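Local coordinates for probable branched-chain amino acid ABC transporter, amino acid binding protein (PDB 3LKB), which binds valine and probably delivers branched-chain amino acids to an ABC transporter for uptake, at residues 25-28 and 29-33; 285-288 and 289-293; 316-319 and 320-323. The protein carries 2 engineered substitutions. One frame throughout, in Å; residues are numbered along the deposited sequence.

Interaction 1 (25-28 and 29-33); sequences APYG and AAVED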
loop_
_atom_site.group_PDB
_atom_site.type_symbol
_atom_site.label_atom_id
_atom_site.label_comp_id
_atom_site.label_asym_id
_atom_site.label_seq_id
_atom_site.Cartn_x
_atom_site.Cartn_y
_atom_site.Cartn_z
ATOM N N ALA A 25 1.250 0.550 -6.335
ATOM C CA ALA A 25 1.174 1.804 -5.588
ATOM C C ALA A 25 1.899 2.980 -6.313
ATOM O O ALA A 25 1.265 3.973 -6.691
ATOM C CB ALA A 25 1.664 1.619 -4.137
ATOM N N PRO A 26 3.206 2.820 -6.578
ATOM C CA PRO A 26 3.939 3.849 -7.303
ATOM C C PRO A 26 3.409 4.067 -8.740
ATOM O O PRO A 26 3.309 5.222 -9.209
ATOM C CB PRO A 26 5.385 3.345 -7.251
ATOM C CG PRO A 26 5.301 1.863 -7.000
ATOM C CD PRO A 26 4.109 1.752 -6.087
ATOM N N TYR A 27 2.999 2.996 -9.393
ATOM C CA TYR A 27 2.354 3.109 -10.688
ATOM C C TYR A 27 1.071 3.972 -10.652
ATOM O O TYR A 27 0.898 4.868 -11.474
ATOM C CB TYR A 27 1.983 1.702 -11.173
ATOM C CG TYR A 27 1.630 1.608 -12.627
ATOM C CD1 TYR A 27 2.516 1.024 -13.524
ATOM C CD2 TYR A 27 0.412 2.079 -13.112
ATOM C CE1 TYR A 27 2.210 0.904 -14.880
ATOM C CE2 TYR A 27 0.091 1.961 -14.475
ATOM C CZ TYR A 27 1.004 1.371 -15.354
ATOM O OH TYR A 27 0.712 1.218 -16.712
ATOM N N GLY A 28 0.169 3.667 -9.717
ATOM C CA GLY A 28 -1.077 4.399 -9.606
ATOM C C GLY A 28 -0.732 5.841 -9.323
ATOM O O GLY A 28 -1.285 6.762 -9.923
ATOM N N ALA A 29 0.252 6.036 -8.464
ATOM C CA ALA A 29 0.590 7.375 -8.039
ATOM C C ALA A 29 1.070 8.218 -9.242
ATOM O O ALA A 29 0.723 9.394 -9.384
ATOM C CB ALA A 29 1.681 7.308 -6.887
ATOM N N ALA A 30 1.885 7.606 -10.096
ATOM C CA ALA A 30 2.406 8.296 -11.294
ATOM C C ALA A 30 1.264 8.696 -12.213
ATOM O O ALA A 30 1.284 9.777 -12.782
ATOM C CB ALA A 30 3.419 7.424 -12.032
ATOM N N VAL A 31 0.244 7.850 -12.350
ATOM C CA VAL A 31 -0.842 8.187 -13.278
ATOM C C VAL A 31 -1.558 9.455 -12.749
ATOM O O VAL A 31 -1.825 10.399 -13.481
ATOM C CB VAL A 31 -1.858 7.043 -13.404
ATOM C CG1 VAL A 31 -3.043 7.508 -14.179
ATOM C CG2 VAL A 31 -1.255 5.823 -14.028
ATOM N N GLU A 32 -1.865 9.449 -11.453
ATOM C CA GLU A 32 -2.572 10.544 -10.843
ATOM C C GLU A 32 -1.733 11.803 -10.965
ATOM O O GLU A 32 -2.249 12.844 -11.329
ATOM C CB GLU A 32 -2.855 10.257 -9.383
ATOM C CG GLU A 32 -3.713 11.329 -8.764
ATOM C CD GLU A 32 -4.267 10.949 -7.391
ATOM O OE1 GLU A 32 -4.670 9.764 -7.179
ATOM O OE2 GLU A 32 -4.304 11.862 -6.527
ATOM N N ASP A 33 -0.435 11.691 -10.679
ATOM C CA ASP A 33 0.462 12.846 -10.747
ATOM C C ASP A 33 0.609 13.475 -12.141
ATOM O O ASP A 33 0.541 14.703 -12.287
ATOM C CB ASP A 33 1.841 12.516 -10.146
ATOM C CG ASP A 33 1.758 12.356 -8.649
ATOM O OD1 ASP A 33 0.650 12.630 -8.141
ATOM O OD2 ASP A 33 2.740 11.937 -7.992
#

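Interaction 2 (285-288 and 289-293); sequences VNYT and NGMLA. Engineered in segment 289-293: A293 (natural residue Val).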
loop_
_atom_site.group_PDB
_atom_site.type_symbol
_atom_site.label_atom_id
_atom_site.label_comp_id
_atom_site.label_asym_id
_atom_site.label_seq_id
_atom_site.Cartn_x
_atom_site.Cartn_y
_atom_site.Cartn_z
ATOM N N VAL A 285 11.138 2.488 -10.377
ATOM C CA VAL A 285 10.979 2.267 -11.799
ATOM C C VAL A 285 9.497 2.151 -12.149
ATOM O O VAL A 285 9.100 2.448 -13.265
ATOM C CB VAL A 285 11.753 1.034 -12.285
ATOM C CG1 VAL A 285 10.997 -0.282 -11.926
ATOM C CG2 VAL A 285 12.061 1.139 -13.813
ATOM N N ASN A 286 8.659 1.802 -11.172
ATOM C CA ASN A 286 7.202 1.735 -11.441
ATOM C C ASN A 286 6.439 3.070 -11.479
ATOM O O ASN A 286 5.433 3.232 -12.178
ATOM C CB ASN A 286 6.583 0.625 -10.611
ATOM C CG ASN A 286 7.152 -0.724 -11.033
ATOM O OD1 ASN A 286 7.166 -1.038 -12.231
ATOM N ND2 ASN A 286 7.710 -1.466 -10.108
ATOM N N TYR A 287 6.973 4.048 -10.776
ATOM C CA TYR A 287 6.567 5.426 -10.958
ATOM C C TYR A 287 6.946 5.858 -12.370
ATOM O O TYR A 287 6.150 6.426 -13.074
ATOM C CB TYR A 287 7.240 6.267 -9.869
ATOM C CG TYR A 287 6.697 7.649 -9.702
ATOM C CD1 TYR A 287 5.439 7.840 -9.172
ATOM C CD2 TYR A 287 7.434 8.768 -10.115
ATOM C CE1 TYR A 287 4.914 9.088 -9.018
ATOM C CE2 TYR A 287 6.912 10.076 -9.968
ATOM C CZ TYR A 287 5.634 10.209 -9.421
ATOM O OH TYR A 287 5.049 11.430 -9.238
ATOM N N THR A 288 8.124 5.495 -12.848
ATOM C CA THR A 288 8.463 5.725 -14.263
ATOM C C THR A 288 7.475 5.012 -15.208
ATOM O O THR A 288 7.031 5.580 -16.201
ATOM C CB THR A 288 9.899 5.223 -14.596
ATOM O OG1 THR A 288 10.784 5.563 -13.534
ATOM C CG2 THR A 288 10.427 5.828 -15.906
ATOM N N ASN A 289 7.145 3.762 -14.878
ATOM C CA ASN A 289 6.255 2.895 -15.656
ATOM C C ASN A 289 4.842 3.474 -15.792
ATOM O O ASN A 289 4.322 3.607 -16.895
ATOM C CB ASN A 289 6.247 1.536 -14.955
ATOM C CG ASN A 289 5.599 0.434 -15.763
ATOM O OD1 ASN A 289 5.142 0.637 -16.903
ATOM N ND2 ASN A 289 5.537 -0.768 -15.159
ATOM N N GLY A 290 4.235 3.858 -14.676
ATOM C CA GLY A 290 2.951 4.586 -14.707
ATOM C C GLY A 290 2.981 5.909 -15.455
ATOM O O GLY A 290 2.019 6.288 -16.127
ATOM N N MET A 291 4.090 6.616 -15.346
ATOM C CA MET A 291 4.184 7.921 -15.980
ATOM C C MET A 291 4.235 7.712 -17.504
ATOM O O MET A 291 3.633 8.472 -18.281
ATOM C CB MET A 291 5.398 8.713 -15.455
ATOM C CG MET A 291 5.352 10.173 -15.860
ATOM S SD MET A 291 6.458 11.266 -14.922
ATOM C CE MET A 291 5.514 11.086 -13.414
ATOM N N LEU A 292 4.931 6.671 -17.943
ATOM C CA LEU A 292 4.943 6.414 -19.384
ATOM C C LEU A 292 3.506 6.081 -19.868
ATOM O O LEU A 292 3.049 6.631 -20.851
ATOM C CB LEU A 292 5.960 5.302 -19.737
ATOM C CG LEU A 292 5.908 4.771 -21.169
ATOM C CD1 LEU A 292 6.326 5.901 -22.131
ATOM C CD2 LEU A 292 6.750 3.472 -21.416
ATOM N N ALA A 293 2.784 5.220 -19.161
ATOM C CA ALA A 293 1.450 4.843 -19.572
ATOM C C ALA A 293 0.551 6.081 -19.615
ATOM O O ALA A 293 -0.161 6.274 -20.607
ATOM C CB ALA A 293 0.878 3.839 -18.627
#

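Interaction 3 (316-319 and 320-323); sequences VYQA and IVGM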
loop_
_atom_site.group_PDB
_atom_site.type_symbol
_atom_site.label_atom_id
_atom_site.label_comp_id
_atom_site.label_asym_id
_atom_site.label_seq_id
_atom_site.Cartn_x
_atom_site.Cartn_y
_atom_site.Cartn_z
ATOM N N VAL A 316 -8.771 8.611 -30.582
ATOM C CA VAL A 316 -7.614 8.237 -29.771
ATOM C C VAL A 316 -6.927 7.007 -30.348
ATOM O O VAL A 316 -5.692 6.962 -30.415
ATOM C CB VAL A 316 -8.001 7.943 -28.324
ATOM C CG1 VAL A 316 -6.960 7.077 -27.645
ATOM C CG2 VAL A 316 -8.180 9.216 -27.571
ATOM N N TYR A 317 -7.737 6.034 -30.797
ATOM C CA TYR A 317 -7.217 4.886 -31.528
ATOM C C TYR A 317 -6.331 5.337 -32.722
ATOM O O TYR A 317 -5.180 4.867 -32.863
ATOM C CB TYR A 317 -8.332 3.891 -31.919
ATOM C CG TYR A 317 -7.844 2.752 -32.825
ATOM C CD1 TYR A 317 -7.229 1.619 -32.287
ATOM C CD2 TYR A 317 -7.986 2.815 -34.202
ATOM C CE1 TYR A 317 -6.755 0.573 -33.100
ATOM C CE2 TYR A 317 -7.512 1.775 -35.035
ATOM C CZ TYR A 317 -6.884 0.671 -34.464
ATOM O OH TYR A 317 -6.394 -0.364 -35.232
ATOM N N GLN A 318 -6.829 6.295 -33.516
ATOM C CA GLN A 318 -6.166 6.750 -34.766
ATOM C C GLN A 318 -4.896 7.480 -34.459
ATOM O O GLN A 318 -3.913 7.394 -35.185
ATOM C CB GLN A 318 -7.083 7.664 -35.595
ATOM C CG GLN A 318 -8.336 6.999 -36.209
ATOM C CD GLN A 318 -7.966 5.878 -37.172
ATOM O OE1 GLN A 318 -6.960 5.971 -37.881
ATOM N NE2 GLN A 318 -8.774 4.805 -37.201
ATOM N N ALA A 319 -4.912 8.221 -33.367
ATOM C CA ALA A 319 -3.699 8.876 -32.867
ATOM C C ALA A 319 -2.640 7.836 -32.470
ATOM O O ALA A 319 -1.477 8.011 -32.775
ATOM C CB ALA A 319 -4.040 9.788 -31.699
ATOM N N ILE A 320 -3.027 6.735 -31.842
ATOM C CA ILE A 320 -2.032 5.737 -31.417
ATOM C C ILE A 320 -1.386 4.980 -32.571
ATOM O O ILE A 320 -0.175 4.784 -32.562
ATOM C CB ILE A 320 -2.674 4.722 -30.412
ATOM C CG1 ILE A 320 -2.904 5.390 -29.043
ATOM C CG2 ILE A 320 -1.913 3.371 -30.334
ATOM C CD1 ILE A 320 -3.941 4.635 -28.287
ATOM N N VAL A 321 -2.186 4.566 -33.564
ATOM C CA VAL A 321 -1.693 3.767 -34.703
ATOM C C VAL A 321 -0.992 4.621 -35.738
ATOM O O VAL A 321 -0.379 4.085 -36.652
ATOM C CB VAL A 321 -2.803 2.904 -35.418
ATOM C CG1 VAL A 321 -3.497 1.954 -34.452
ATOM C CG2 VAL A 321 -3.860 3.774 -36.070
ATOM N N GLY A 322 -1.106 5.937 -35.617
ATOM C CA GLY A 322 -0.265 6.858 -36.388
ATOM C C GLY A 322 1.008 7.303 -35.657
ATOM O O GLY A 322 1.767 8.146 -36.177
ATOM N N MET A 323 1.240 6.763 -34.451
ATOM C CA MET A 323 2.380 7.161 -33.587
ATOM C C MET A 323 3.630 6.373 -33.977
ATOM O O MET A 323 4.092 5.495 -33.217
ATOM C CB MET A 323 2.010 6.912 -32.120
ATOM C CG MET A 323 2.791 7.652 -31.018
ATOM S SD MET A 323 2.134 7.218 -29.324
ATOM C CE MET A 323 0.924 8.485 -29.112
#

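Interaction 1 (25-28 and 29-33)
G28 O receives two backbone N-H groups of the following turn: E32 N at 3.1 Å along a nearly straight line (169°) and, only weakly, V31 N at 3.1 Å with the bond bent to 120°. V31 N is thereby shared, because it also bonds to Y27 O at 3.2 Å. Earlier in the run, A29 N meets A25 O at 2.9 Å and A30 N meets P26 O, so each carbonyl of 25-28 is taken up within helix 21-41. P26 has no N-H to offer the turn before, and the helix is kinked there. The contact between side chains is made by V31 CG2. Set anti to its own carbonyl carbon, it turns back over the preceding turn, 3.5 Å from Y27 O and 4.1 Å from Y27 CE2. The Y27 ring passes this methyl at a slant and continues to the W12 ring and to A104, a residue of the valine pocket; the side chain of Y27 is about 6 Å from the bound valine. A29 CB lies 3.4 Å from A25 O, and the A30 methyl rests near the carbonyls of P26 and Y27. This part of helix 21-41 belongs to the beta-alpha-beta unit 6-14, 21-41, 47-55. Helix 285-308 packs on P26, Y27 and A30, F281 touches A25, P26 and A29, and D33 forms a salt bridge with R277. The chemistry is therefore divided: N-H groups one turn on satisfy the four carbonyls of 25-28, the A30 methyl meets Y287 of helix 285-308, and the tyrosine reaches toward the pocket.

Interaction 2 (285-288 and 289-293)
N286 carries CG anti to its carbonyl carbon (chi1 -64°), whereas N289 swings CG anti to its backbone N (chi1 -169°), and these two settings make the side chains run alongside each other in the same direction. N289 ND2 then gives a weak, long but nearly straight hydrogen bond to N286 OD1 at 3.4 Å, with the amide planes 43° apart. The same ND2 makes a second weak bond to Y232 OH, and Y232 lines the valine pocket; the side chain of N289 is about 6 Å from the ligand. On another flank of helix 285-308, M291 bends at its last torsion and brings CE to 3.9 Å from Y287 CE2 and 4.1 Å from Y287 CZ, the side chain crossing the ring obliquely. The phenol OH of Y287 goes elsewhere, to D33 OD2 on helix 21-41. T288 OG1 likewise looks outward, to Q268 NE2. Beneath these side chains the backbone follows the i to i-4 pattern: N289 N to V285 O at 2.9 Å, G290 N to N286 O at 2.8 Å, L292 N to T288 O at 2.9 Å and M291 N to Y287 O at 3.1 Å. This first part of the helix thus turns a pair of asparagine amides toward the pocket wall, and the Y287 ring and the M291 methyl toward helix 263-274. With only weak bonds holding N289 ND2, the amide is probably steered by both acceptors rather than locked by either, a second-shell link between helix and binding site.

Interaction 3 (316-319 and 320-323)
Toward the end of helix 313-321 of this periplasmic binding protein fold, side chains four residues apart pair up. The backbone bonds come first: I320 N to V316 O at 3.0 Å, V321 N to Y317 O at 3.1 Å, and G322 N to Q318 O at 3.2 Å, the last clearly bent at 136°. Past them M323 N turns back to I320 O, in a stretch that is already loop and where M323 pairs its backbone with F345. The aromatic contact is a CH-pi interaction. V321 CG1 lies over one face of the Y317 ring, 4.0 Å from its centroid and 25° off the normal, displaced toward the rim. With CG1 anti to the carbonyl carbon of V321, this branch is carried back to the ring one turn earlier, while the other branch stays by the carbonyl oxygens of Y317 and Q318. Q318 NE2 sits at the ring edge, in its plane, and the ring of Y118 also meets Y317. An alanine here at Y317 would strip the ring from V321 CG1 and is likely to leave that methyl and Y118 without their aromatic partner. Apolar packing covers another side, where V316 and I320 meet against helix 285-308, V316 touching I301 and I320 touching A300. I320 CD1 ends 3.9 Å from V316 CG1 and 3.6 Å from V316 O.

Interactions 1, 2 and 3 follow one another along the chain, each a local contact within about two turns of one helix, the last running on into loop. Interactions 1 and 2 are neighbours in space although far apart in sequence: their centres are about 8 Å apart, and helices 21-41 and 285-308 meet there through both packing and a polar link. Interaction 3 stands apart, its centre about 24 Å from that of interaction 1 and about 21 Å from that of interaction 2, on helix 313-321, which follows helix 285-308 in the chain and packs against its later part. Helix 285-308 therefore connects the inner pair, near the bound valine, with the more peripheral helix end.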